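Local coordinates for protein 2',5'-phosphodiesterase 12 (Homo sapiens, PDB 4Z0V) that belongs to the endonuclease/exonuclease/phosphatase family, carries a magnesium ion and adds an N-terminal beta domain of the E-set clan to its alpha/beta sandwich, at residues 110-114 with 168-173; 188-193 with 213-217; 121-126 with 220-224; 62-66 with 196-200. All blocks are in the same frame, centred on the assembly; numbering follows the deposited sequence.

Contact 1. Residues 110-114 with 168-173; sequences FDHRH and KELTGY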
loop_
_atom_site.group_PDB
_atom_site.type_symbol
_atom_site.label_atom_id
_atom_site.label_comp_id
_atom_site.label_asym_id
_atom_site.label_seq_id
_atom_site.Cartn_x
_atom_site.Cartn_y
_atom_site.Cartn_z
ATOM N N PHE A 110 1.893 -14.376 5.170
ATOM C CA PHE A 110 2.985 -13.471 5.481
ATOM C C PHE A 110 3.795 -13.912 6.712
ATOM O O PHE A 110 4.810 -13.272 6.999
ATOM C CB PHE A 110 2.426 -12.043 5.660
ATOM C CG PHE A 110 1.230 -11.930 6.585
ATOM C CD1 PHE A 110 1.387 -12.007 7.966
ATOM C CD2 PHE A 110 -0.054 -11.747 6.071
ATOM C CE1 PHE A 110 0.288 -11.858 8.819
ATOM C CE2 PHE A 110 -1.156 -11.594 6.924
ATOM C CZ PHE A 110 -0.976 -11.649 8.284
ATOM N N ASP A 111 3.360 -14.965 7.473
ATOM C CA ASP A 111 4.114 -15.408 8.667
ATOM C C ASP A 111 5.571 -15.777 8.334
ATOM O O ASP A 111 6.487 -15.298 8.999
ATOM C CB ASP A 111 3.441 -16.580 9.375
ATOM C CG ASP A 111 2.085 -16.279 9.973
ATOM O OD1 ASP A 111 1.784 -15.084 10.204
ATOM O OD2 ASP A 111 1.328 -17.236 10.217
ATOM N N HIS A 112 5.777 -16.590 7.286
ATOM C CA HIS A 112 7.123 -16.978 6.874
ATOM C C HIS A 112 7.877 -15.761 6.307
ATOM O O HIS A 112 9.065 -15.627 6.518
ATOM C CB HIS A 112 7.054 -18.095 5.819
ATOM C CG HIS A 112 8.411 -18.521 5.361
ATOM N ND1 HIS A 112 9.259 -19.240 6.195
ATOM C CD2 HIS A 112 9.055 -18.262 4.197
ATOM C CE1 HIS A 112 10.371 -19.431 5.496
ATOM N NE2 HIS A 112 10.304 -18.845 4.300
ATOM N N ARG A 113 7.161 -14.858 5.620
ATOM C CA ARG A 113 7.761 -13.666 5.006
ATOM C C ARG A 113 8.344 -12.747 6.066
ATOM O O ARG A 113 9.393 -12.162 5.840
ATOM C CB ARG A 113 6.689 -12.931 4.183
ATOM C CG ARG A 113 6.092 -13.817 3.093
ATOM C CD ARG A 113 5.238 -12.991 2.145
ATOM N NE ARG A 113 6.060 -12.323 1.137
ATOM C CZ ARG A 113 5.609 -11.405 0.296
ATOM N NH1 ARG A 113 4.346 -10.997 0.363
ATOM N NH2 ARG A 113 6.410 -10.898 -0.633
ATOM N N HIS A 114 7.728 -12.713 7.256
ATOM C CA HIS A 114 8.184 -11.882 8.364
ATOM C C HIS A 114 9.532 -12.334 8.925
ATOM O O HIS A 114 10.218 -11.524 9.536
ATOM C CB HIS A 114 7.132 -11.825 9.463
ATOM C CG HIS A 114 5.981 -10.925 9.127
ATOM N ND1 HIS A 114 4.804 -10.992 9.832
ATOM C CD2 HIS A 114 5.877 -9.951 8.181
ATOM C CE1 HIS A 114 4.012 -10.067 9.305
ATOM N NE2 HIS A 114 4.612 -9.428 8.293
ATOM N N LYS A 168 -1.432 -6.591 10.662
ATOM C CA LYS A 168 -0.369 -7.479 11.129
ATOM C C LYS A 168 0.712 -7.632 10.037
ATOM O O LYS A 168 1.899 -7.548 10.313
ATOM C CB LYS A 168 -0.938 -8.849 11.527
ATOM C CG LYS A 168 0.175 -9.747 12.117
ATOM C CD LYS A 168 -0.308 -11.074 12.647
ATOM C CE LYS A 168 0.852 -11.860 13.251
ATOM N NZ LYS A 168 0.329 -13.130 13.848
ATOM N N GLU A 169 0.269 -7.826 8.810
ATOM C CA GLU A 169 1.164 -8.003 7.668
ATOM C C GLU A 169 2.084 -6.800 7.477
ATOM O O GLU A 169 3.300 -6.949 7.445
ATOM C CB GLU A 169 0.362 -8.252 6.388
ATOM C CG GLU A 169 1.311 -8.447 5.217
ATOM C CD GLU A 169 0.639 -8.895 3.946
ATOM O OE1 GLU A 169 1.367 -9.101 2.949
ATOM O OE2 GLU A 169 -0.605 -9.027 3.937
ATOM N N LEU A 170 1.498 -5.614 7.299
ATOM C CA LEU A 170 2.283 -4.429 7.041
ATOM C C LEU A 170 3.144 -4.033 8.189
ATOM O O LEU A 170 4.311 -3.749 7.961
ATOM C CB LEU A 170 1.365 -3.257 6.630
ATOM C CG LEU A 170 0.704 -3.446 5.265
ATOM C CD1 LEU A 170 -0.192 -2.237 4.940
ATOM C CD2 LEU A 170 1.788 -3.592 4.154
ATOM N N THR A 171 2.633 -4.049 9.425
ATOM C CA THR A 171 3.490 -3.658 10.554
ATOM C C THR A 171 4.636 -4.647 10.758
ATOM O O THR A 171 5.740 -4.228 11.102
ATOM C CB THR A 171 2.677 -3.482 11.834
ATOM O OG1 THR A 171 2.063 -4.732 12.187
ATOM C CG2 THR A 171 1.603 -2.340 11.703
ATOM N N GLY A 172 4.374 -5.920 10.462
ATOM C CA GLY A 172 5.364 -6.984 10.539
ATOM C C GLY A 172 6.509 -6.857 9.545
ATOM O O GLY A 172 7.591 -7.397 9.799
ATOM N N TYR A 173 6.297 -6.141 8.408
ATOM C CA TYR A 173 7.354 -5.918 7.411
ATOM C C TYR A 173 8.398 -4.930 7.884
ATOM O O TYR A 173 9.469 -4.874 7.282
ATOM C CB TYR A 173 6.796 -5.471 6.059
ATOM C CG TYR A 173 6.049 -6.560 5.313
ATOM C CD1 TYR A 173 6.471 -7.894 5.365
ATOM C CD2 TYR A 173 4.900 -6.269 4.586
ATOM C CE1 TYR A 173 5.798 -8.894 4.660
ATOM C CE2 TYR A 173 4.182 -7.267 3.932
ATOM C CZ TYR A 173 4.629 -8.583 3.976
ATOM O OH TYR A 173 3.948 -9.549 3.277
HETATM O O HOH W 1 -0.449 -14.632 11.651
#
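The CA atoms of Phe110 and Glu169 lie 6.2 Å apart and those of His114 and Gly172 6.1 Å, setting the short, weakly bonded helix 110-113 close against the later turns of helix 159-172. The one direct hydrogen bond between the segments runs from His114 NE2 to Glu169 O (2.9 Å); the acceptor sits near the imidazole plane and offers an in-plane lone pair. Gly172 CA covers one face of that ring and Phe110 O the other, while its edge points toward the face of Tyr173 in an offset edge-to-face pair, planes 77° apart. A chi1 of 49° tucks Phe110 CG in over its own main chain, which turns the ring over Glu169 CB, 3.7 Å from its centroid. Beyond that CH-pi contact, Glu169 OE1 accepts from Tyr173 OH at 2.6 Å and Glu169 OE2 bonds Tyr131, so both oxygens of the buried carboxylate are satisfied. Asp111 OD1 and Lys168 NZ, 4.4 Å apart, share a bridging water, though Lys168 also bonds Gly22 and Asp111 also bonds Cys108. Helix 159-172 is part of a beta-alpha-beta crossover between parallel strands 125-132 and 177-184, a connection found in DNase I-like sandwiches.

Contact 2. Residues 188-193 with 213-217; sequences FSDSLV and LATFY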
loop_
_atom_site.group_PDB
_atom_site.type_symbol
_atom_site.label_atom_id
_atom_site.label_comp_id
_atom_site.label_asym_id
_atom_site.label_seq_id
_atom_site.Cartn_x
_atom_site.Cartn_y
_atom_site.Cartn_z
ATOM N N PHE A 188 -7.957 3.986 5.099
ATOM C CA PHE A 188 -6.824 4.883 5.331
ATOM C C PHE A 188 -6.907 5.508 6.714
ATOM O O PHE A 188 -5.961 5.404 7.475
ATOM C CB PHE A 188 -6.758 5.993 4.261
ATOM C CG PHE A 188 -5.575 6.912 4.454
ATOM C CD1 PHE A 188 -4.293 6.503 4.109
ATOM C CD2 PHE A 188 -5.736 8.170 5.021
ATOM C CE1 PHE A 188 -3.193 7.336 4.331
ATOM C CE2 PHE A 188 -4.631 8.999 5.251
ATOM C CZ PHE A 188 -3.369 8.580 4.902
ATOM N N SER A 189 -8.044 6.142 7.055
ATOM C CA SER A 189 -8.125 6.879 8.309
ATOM C C SER A 189 -8.307 6.015 9.562
ATOM O O SER A 189 -7.796 6.412 10.616
ATOM C CB SER A 189 -9.251 7.915 8.228
ATOM O OG SER A 189 -10.478 7.264 7.946
ATOM N N ASP A 190 -9.016 4.872 9.475
ATOM C CA ASP A 190 -9.352 4.063 10.665
ATOM C C ASP A 190 -8.526 2.805 10.860
ATOM O O ASP A 190 -8.534 2.263 11.968
ATOM C CB ASP A 190 -10.837 3.638 10.645
ATOM C CG ASP A 190 -11.823 4.760 10.358
ATOM O OD1 ASP A 190 -11.442 5.938 10.500
ATOM O OD2 ASP A 190 -12.955 4.454 9.953
ATOM N N SER A 191 -7.834 2.318 9.810
ATOM C CA SER A 191 -7.044 1.103 9.974
ATOM C C SER A 191 -5.548 1.348 9.712
ATOM O O SER A 191 -4.719 1.030 10.561
ATOM C CB SER A 191 -7.562 0.019 9.037
ATOM O OG SER A 191 -6.708 -1.114 9.071
ATOM N N LEU A 192 -5.209 1.855 8.530
ATOM C CA LEU A 192 -3.791 2.025 8.174
ATOM C C LEU A 192 -3.117 3.139 8.968
ATOM O O LEU A 192 -2.052 2.908 9.530
ATOM C CB LEU A 192 -3.646 2.274 6.668
ATOM C CG LEU A 192 -4.306 1.212 5.805
ATOM C CD1 LEU A 192 -4.319 1.656 4.363
ATOM C CD2 LEU A 192 -3.568 -0.159 5.940
ATOM N N VAL A 193 -3.727 4.334 9.047
ATOM C CA VAL A 193 -3.088 5.425 9.780
ATOM C C VAL A 193 -2.864 5.022 11.265
ATOM O O VAL A 193 -1.726 5.094 11.689
ATOM C CB VAL A 193 -3.814 6.779 9.606
ATOM C CG1 VAL A 193 -3.426 7.769 10.704
ATOM C CG2 VAL A 193 -3.497 7.372 8.233
ATOM N N LEU A 213 -4.998 5.564 -3.650
ATOM C CA LEU A 213 -3.621 5.257 -3.376
ATOM C C LEU A 213 -3.166 5.825 -2.057
ATOM O O LEU A 213 -3.542 6.947 -1.720
ATOM C CB LEU A 213 -2.754 5.876 -4.481
ATOM C CG LEU A 213 -3.075 5.556 -5.959
ATOM C CD1 LEU A 213 -2.124 6.374 -6.855
ATOM C CD2 LEU A 213 -2.902 4.057 -6.248
ATOM N N ALA A 214 -2.261 5.097 -1.374
ATOM C CA ALA A 214 -1.612 5.644 -0.178
ATOM C C ALA A 214 -0.116 5.366 -0.210
ATOM O O ALA A 214 0.320 4.318 -0.710
ATOM C CB ALA A 214 -2.221 5.067 1.094
ATOM N N THR A 215 0.676 6.301 0.350
ATOM C CA THR A 215 2.131 6.103 0.503
ATOM C C THR A 215 2.443 6.414 1.952
ATOM O O THR A 215 2.058 7.468 2.437
ATOM C CB THR A 215 2.954 6.970 -0.496
ATOM O OG1 THR A 215 2.661 6.572 -1.838
ATOM C CG2 THR A 215 4.479 6.837 -0.292
ATOM N N PHE A 216 3.114 5.499 2.627
ATOM C CA PHE A 216 3.549 5.655 4.021
ATOM C C PHE A 216 5.063 5.661 4.062
ATOM O O PHE A 216 5.684 4.973 3.276
ATOM C CB PHE A 216 2.999 4.545 4.914
ATOM C CG PHE A 216 1.534 4.710 5.224
ATOM C CD1 PHE A 216 0.557 4.191 4.365
ATOM C CD2 PHE A 216 1.124 5.321 6.413
ATOM C CE1 PHE A 216 -0.802 4.338 4.661
ATOM C CE2 PHE A 216 -0.240 5.475 6.705
ATOM C CZ PHE A 216 -1.189 4.996 5.816
ATOM N N TYR A 217 5.655 6.464 4.946
ATOM C CA TYR A 217 7.110 6.530 5.014
ATOM C C TYR A 217 7.530 6.545 6.465
ATOM O O TYR A 217 6.840 7.142 7.288
ATOM C CB TYR A 217 7.662 7.760 4.246
ATOM C CG TYR A 217 6.977 9.059 4.629
ATOM C CD1 TYR A 217 5.787 9.451 4.017
ATOM C CD2 TYR A 217 7.478 9.857 5.651
ATOM C CE1 TYR A 217 5.097 10.586 4.438
ATOM C CE2 TYR A 217 6.810 11.011 6.061
ATOM C CZ TYR A 217 5.618 11.367 5.455
ATOM O OH TYR A 217 4.976 12.517 5.850
#
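The closest approach is aromatic: Phe188 CE1 comes to 3.4 Å from Phe216 CZ, with the ring centroids 5.5 Å apart. The planes meet at 38°, an oblique contact. Phe188 reaches the strand because its CG lies anti to the backbone N (chi1 -178°), although the root of the side chain does not head for the strand. Within the helix, Val193 CG2 covers one face of the same ring, and the Phe205 ring stacks on Phe188 from outside the two segments.

Aliphatic contacts flank the rings. Leu192 CB lies 3.8 Å from Phe216 CZ, Val193 CG2 meets the edge of the Phe216 ring at CE2 (4.1 Å), and Ala214 CB touches Phe188 CD1 at 3.9 Å. This is one helix-on-sheet layer of a DNase I-like alpha/beta sandwich: the segment axes pass 11.5 Å apart at 39°, Ala214 and Phe216 point to the helix, and Thr215 points away, toward strand 280-287 of the second sheet.

No hydrogen bond joins the segments; their polar groups bond within the helix or to neighbouring elements. The helix widens into a pi-type turn, with Val193 N bonded to Phe188 O at 2.9 Å, and Ser191 OG bonds Gln163. On the strand, Thr215 OG1 bonds Gln267, while Ala214 and Phe216 pair through their backbones with Leu180 and Ile178 of strand 177-184.

Contact 3. Residues 121-126 with 220-224; sequences TEDALI and SKFSL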
loop_
_atom_site.group_PDB
_atom_site.type_symbol
_atom_site.label_atom_id
_atom_site.label_comp_id
_atom_site.label_asym_id
_atom_site.label_seq_id
_atom_site.Cartn_x
_atom_site.Cartn_y
_atom_site.Cartn_z
ATOM N N THR A 121 15.405 -1.678 9.124
ATOM C CA THR A 121 16.689 -1.740 8.438
ATOM C C THR A 121 17.604 -0.586 8.784
ATOM O O THR A 121 17.179 0.516 9.136
ATOM C CB THR A 121 16.517 -1.855 6.917
ATOM O OG1 THR A 121 15.816 -0.728 6.397
ATOM C CG2 THR A 121 15.834 -3.142 6.496
ATOM N N GLU A 122 18.903 -0.829 8.576
ATOM C CA GLU A 122 19.955 0.161 8.761
ATOM C C GLU A 122 19.768 1.351 7.787
ATOM O O GLU A 122 19.078 1.231 6.758
ATOM C CB GLU A 122 21.348 -0.500 8.556
ATOM C CG GLU A 122 21.583 -1.063 7.163
ATOM C CD GLU A 122 22.987 -1.564 6.868
ATOM O OE1 GLU A 122 23.939 -0.764 7.012
ATOM O OE2 GLU A 122 23.128 -2.726 6.418
ATOM N N ASP A 123 20.413 2.482 8.100
ATOM C CA ASP A 123 20.341 3.753 7.353
ATOM C C ASP A 123 20.661 3.640 5.845
ATOM O O ASP A 123 20.147 4.430 5.036
ATOM C CB ASP A 123 21.301 4.782 7.986
ATOM C CG ASP A 123 21.065 5.062 9.474
ATOM O OD1 ASP A 123 20.088 4.502 10.047
ATOM O OD2 ASP A 123 21.874 5.810 10.075
ATOM N N ALA A 124 21.517 2.685 5.460
ATOM C CA ALA A 124 21.903 2.519 4.061
ATOM C C ALA A 124 20.799 1.862 3.230
ATOM O O ALA A 124 20.903 1.860 2.003
ATOM C CB ALA A 124 23.176 1.678 3.963
ATOM N N LEU A 125 19.767 1.281 3.884
ATOM C CA LEU A 125 18.708 0.554 3.183
ATOM C C LEU A 125 17.363 1.275 3.187
ATOM O O LEU A 125 17.102 2.148 4.024
ATOM C CB LEU A 125 18.492 -0.852 3.788
ATOM C CG LEU A 125 19.712 -1.787 3.885
ATOM C CD1 LEU A 125 19.322 -3.123 4.533
ATOM C CD2 LEU A 125 20.328 -2.021 2.532
ATOM N N ILE A 126 16.520 0.881 2.223
ATOM C CA ILE A 126 15.144 1.326 2.113
ATOM C C ILE A 126 14.311 0.084 1.920
ATOM O O ILE A 126 14.303 -0.471 0.812
ATOM C CB ILE A 126 14.874 2.360 0.977
ATOM C CG1 ILE A 126 15.891 3.531 0.968
ATOM C CG2 ILE A 126 13.391 2.859 1.040
ATOM C CD1 ILE A 126 15.795 4.384 -0.384
ATOM N N SER A 220 11.555 7.998 11.126
ATOM C CA SER A 220 12.934 7.955 11.630
ATOM C C SER A 220 13.951 7.969 10.463
ATOM O O SER A 220 15.119 8.266 10.691
ATOM C CB SER A 220 13.152 6.742 12.526
ATOM O OG SER A 220 13.194 5.553 11.758
ATOM N N LYS A 221 13.508 7.668 9.227
ATOM C CA LYS A 221 14.409 7.678 8.084
ATOM C C LYS A 221 14.058 8.748 7.070
ATOM O O LYS A 221 14.917 9.093 6.268
ATOM C CB LYS A 221 14.431 6.305 7.398
ATOM C CG LYS A 221 15.098 5.268 8.289
ATOM C CD LYS A 221 14.938 3.860 7.775
ATOM C CE LYS A 221 16.114 3.439 6.949
ATOM N NZ LYS A 221 16.100 1.979 6.695
ATOM N N PHE A 222 12.802 9.237 7.046
ATOM C CA PHE A 222 12.369 10.204 6.018
ATOM C C PHE A 222 11.405 11.263 6.508
ATOM O O PHE A 222 10.583 11.003 7.380
ATOM C CB PHE A 222 11.631 9.460 4.872
ATOM C CG PHE A 222 12.511 8.536 4.064
ATOM C CD1 PHE A 222 13.493 9.048 3.220
ATOM C CD2 PHE A 222 12.405 7.150 4.200
ATOM C CE1 PHE A 222 14.306 8.190 2.473
ATOM C CE2 PHE A 222 13.231 6.291 3.462
ATOM C CZ PHE A 222 14.185 6.818 2.614
ATOM N N SER A 223 11.431 12.417 5.835
ATOM C CA SER A 223 10.463 13.499 6.001
ATOM C C SER A 223 9.848 13.755 4.630
ATOM O O SER A 223 10.550 13.654 3.612
ATOM C CB SER A 223 11.123 14.778 6.525
ATOM O OG SER A 223 11.490 14.627 7.888
ATOM N N LEU A 224 8.593 14.177 4.605
ATOM C CA LEU A 224 7.954 14.497 3.328
ATOM C C LEU A 224 8.275 15.942 2.936
ATOM O O LEU A 224 8.074 16.846 3.743
ATOM C CB LEU A 224 6.444 14.294 3.479
ATOM C CG LEU A 224 5.566 14.656 2.278
ATOM C CD1 LEU A 224 5.813 13.689 1.108
ATOM C CD2 LEU A 224 4.079 14.589 2.683
#
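The Phe222 ring meets Ile126 with its edge: CG1 lies near the ring plane, 4.1 Å from Phe222 CZ, and the two side chains cross at about a right angle. Leu271 and Val177 also touch Phe222, placing this apolar part of the contact between the two sheets.

Three peptide groups form the other flat surfaces, and Lys221 NZ stands above the plane of each carbonyl, off the lone pairs. Lys221 NZ donates to Thr121 O at 3.0 Å. Lys221 NZ also donates to Glu122 O, at 3.1 Å, and a third bond joins Lys221 NZ to Leu125 O at 2.9 Å. Glu122 O is gripped from both faces of its plane, by Lys221 NZ on one and by Leu125 N, at 3.0 Å, on the other; the latter bond closes a type I beta turn from Glu122 to Leu125. The lysine chain is bent rather than straight, with chi3 at 95°, and the bend brings its amine into this cluster of carbonyls. Thr121 OG1 is also close, at 2.7 Å from Lys221 NZ, but the angle is too poor for a hydrogen bond.

The main charged partner of Lys221 is Asp176, whose OD2 forms a salt bridge with NZ. Asp123 OD1 remains 5.8 Å from NZ and can add only a longer-range attraction. With three carbonyls and a carboxylate around it, the buried amine is probably kept protonated, and its three N-H groups are probably shared among these acceptors; one probably charged amine, just ahead of strand 222-231, thus ties that strand to the turn leading into strand 125-132.

Contact 4. Residues 62-66 with 196-200; sequences EERVY and LEAFG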
loop_
_atom_site.group_PDB
_atom_site.type_symbol
_atom_site.label_atom_id
_atom_site.label_comp_id
_atom_site.label_asym_id
_atom_site.label_seq_id
_atom_site.Cartn_x
_atom_site.Cartn_y
_atom_site.Cartn_z
ATOM N N GLU A 62 2.909 -1.151 28.336
ATOM C CA GLU A 62 2.829 0.314 28.497
ATOM C C GLU A 62 2.997 1.031 27.179
ATOM O O GLU A 62 3.348 2.212 27.156
ATOM C CB GLU A 62 3.916 0.811 29.474
ATOM C CG GLU A 62 3.812 0.221 30.860
ATOM C CD GLU A 62 4.925 0.676 31.782
ATOM O OE1 GLU A 62 5.551 -0.190 32.434
ATOM O OE2 GLU A 62 5.199 1.895 31.823
ATOM N N GLU A 63 2.736 0.333 26.087
ATOM C CA GLU A 63 2.865 0.813 24.719
ATOM C C GLU A 63 1.498 1.081 24.132
ATOM O O GLU A 63 0.500 0.547 24.604
ATOM C CB GLU A 63 3.576 -0.235 23.845
ATOM C CG GLU A 63 4.762 -0.936 24.484
ATOM C CD GLU A 63 6.107 -0.443 24.001
ATOM O OE1 GLU A 63 6.690 0.447 24.662
ATOM O OE2 GLU A 63 6.577 -0.948 22.955
ATOM N N ARG A 64 1.459 1.841 23.054
ATOM C CA ARG A 64 0.217 2.184 22.371
ATOM C C ARG A 64 -0.472 0.915 21.825
ATOM O O ARG A 64 -1.690 0.786 21.914
ATOM C CB ARG A 64 0.565 3.154 21.239
ATOM C CG ARG A 64 -0.571 3.431 20.288
ATOM C CD ARG A 64 -0.125 4.459 19.262
ATOM N NE ARG A 64 -1.212 4.675 18.316
ATOM C CZ ARG A 64 -1.323 5.737 17.535
ATOM N NH1 ARG A 64 -0.408 6.698 17.576
ATOM N NH2 ARG A 64 -2.347 5.848 16.706
ATOM N N VAL A 65 0.328 -0.020 21.301
ATOM C CA VAL A 65 -0.148 -1.255 20.659
ATOM C C VAL A 65 -0.082 -2.406 21.637
ATOM O O VAL A 65 0.880 -2.536 22.399
ATOM C CB VAL A 65 0.705 -1.540 19.381
ATOM C CG1 VAL A 65 0.310 -2.853 18.687
ATOM C CG2 VAL A 65 0.577 -0.384 18.402
ATOM N N TYR A 66 -1.097 -3.252 21.597
ATOM C CA TYR A 66 -1.130 -4.462 22.423
ATOM C C TYR A 66 -1.398 -5.641 21.519
ATOM O O TYR A 66 -2.363 -5.594 20.768
ATOM C CB TYR A 66 -2.245 -4.336 23.489
ATOM C CG TYR A 66 -2.370 -5.549 24.378
ATOM C CD1 TYR A 66 -1.498 -5.748 25.445
ATOM C CD2 TYR A 66 -3.339 -6.519 24.135
ATOM C CE1 TYR A 66 -1.571 -6.896 26.235
ATOM C CE2 TYR A 66 -3.467 -7.641 24.963
ATOM C CZ TYR A 66 -2.555 -7.841 25.988
ATOM O OH TYR A 66 -2.663 -8.935 26.812
ATOM N N LEU A 196 -0.042 2.039 11.296
ATOM C CA LEU A 196 1.277 2.403 10.795
ATOM C C LEU A 196 1.876 3.571 11.562
ATOM O O LEU A 196 3.100 3.591 11.768
ATOM C CB LEU A 196 1.218 2.653 9.278
ATOM C CG LEU A 196 0.857 1.403 8.443
ATOM C CD1 LEU A 196 0.835 1.726 6.957
ATOM C CD2 LEU A 196 1.898 0.268 8.633
ATOM N N GLU A 197 1.051 4.512 12.056
ATOM C CA GLU A 197 1.687 5.559 12.858
ATOM C C GLU A 197 2.257 4.994 14.187
ATOM O O GLU A 197 3.309 5.442 14.639
ATOM C CB GLU A 197 0.777 6.773 13.081
ATOM C CG GLU A 197 -0.342 6.676 14.078
ATOM C CD GLU A 197 -1.118 7.984 14.203
ATOM O OE1 GLU A 197 -1.966 8.059 15.118
ATOM O OE2 GLU A 197 -0.849 8.945 13.437
ATOM N N ALA A 198 1.602 3.966 14.766
ATOM C CA ALA A 198 2.080 3.317 15.999
ATOM C C ALA A 198 3.460 2.672 15.801
ATOM O O ALA A 198 4.250 2.549 16.754
ATOM C CB ALA A 198 1.074 2.268 16.437
ATOM N N PHE A 199 3.752 2.277 14.555
ATOM C CA PHE A 199 5.018 1.645 14.206
ATOM C C PHE A 199 5.995 2.639 13.542
ATOM O O PHE A 199 7.011 2.206 13.016
ATOM C CB PHE A 199 4.767 0.400 13.308
ATOM C CG PHE A 199 4.264 -0.786 14.107
ATOM C CD1 PHE A 199 2.924 -0.877 14.483
ATOM C CD2 PHE A 199 5.141 -1.786 14.528
ATOM C CE1 PHE A 199 2.456 -1.971 15.217
ATOM C CE2 PHE A 199 4.684 -2.875 15.271
ATOM C CZ PHE A 199 3.340 -2.965 15.611
ATOM N N GLY A 200 5.700 3.942 13.600
ATOM C CA GLY A 200 6.625 4.978 13.143
ATOM C C GLY A 200 6.534 5.453 11.701
ATOM O O GLY A 200 7.456 6.117 11.230
#
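Glu197 OE1 is gripped by two nitrogens of one guanidinium, in a salt bridge between the N-terminal domain and the endonuclease/exonuclease/phosphatase-family fold. Arg64 NH2 makes the strong bond, 2.7 Å long with an N-H...O angle of 160°, and meets the anti lone pair of OE1 almost in the guanidinium plane. The second, from Arg64 NH1 at 3.2 Å, is weak and less straight. Because the guanidinium and carboxylate planes stand 76° apart, the pair is not a flat two-oxygen bridge: a single oxygen takes both donors. Arg64 NH2 is further held by Pro27 O.

The arginine chain runs extended from CG to NE, passing Ala198 on the way: its CD lies 3.8 Å from Ala198 CB, and Ala198 CA sits over one face of the guanidinium. Glu197 reaches the same group from the helix, a chi1 of 76° swinging its CG over its own backbone and the rest of its chain extended.

Val65 supplies the apolar half. Its CG2 presses on Ala198 CB at 3.3 Å, tighter than usual van der Waals contact, and meets Phe199 CE1 at 4.0 Å. The loop 62-66 thus packs on the C-terminal end of helix 185-198, where Gly200, with positive phi, bonds through its N to Glu197 O at 3.0 Å as the C-prime residue of a Schellman motif.

How the contacts relate
Contact 2 is the buried one, purely apolar between its side chains, whereas contact 4 lies at the surface and pairs a salt bridge with a small hydrophobic patch; contacts 1 and 3 are partly buried and mix polar with nonpolar links. Helix 185-198 serves both contact 2 and contact 4, and their packing joins where Phe216 CG meets Leu196 CD1 at 3.5 Å. Helix 159-172 of contact 1 lies beside it, Leu170 touching Leu192 and Thr171 touching Phe199. Contact 3 sits at the strand ends, meeting contact 2 through Tyr217 but not touching contacts 1 or 4. Contact 4 pairs segments of the two different families, though Lys168 of contact 1 and Asp190 of contact 2 also reach N-terminal residues.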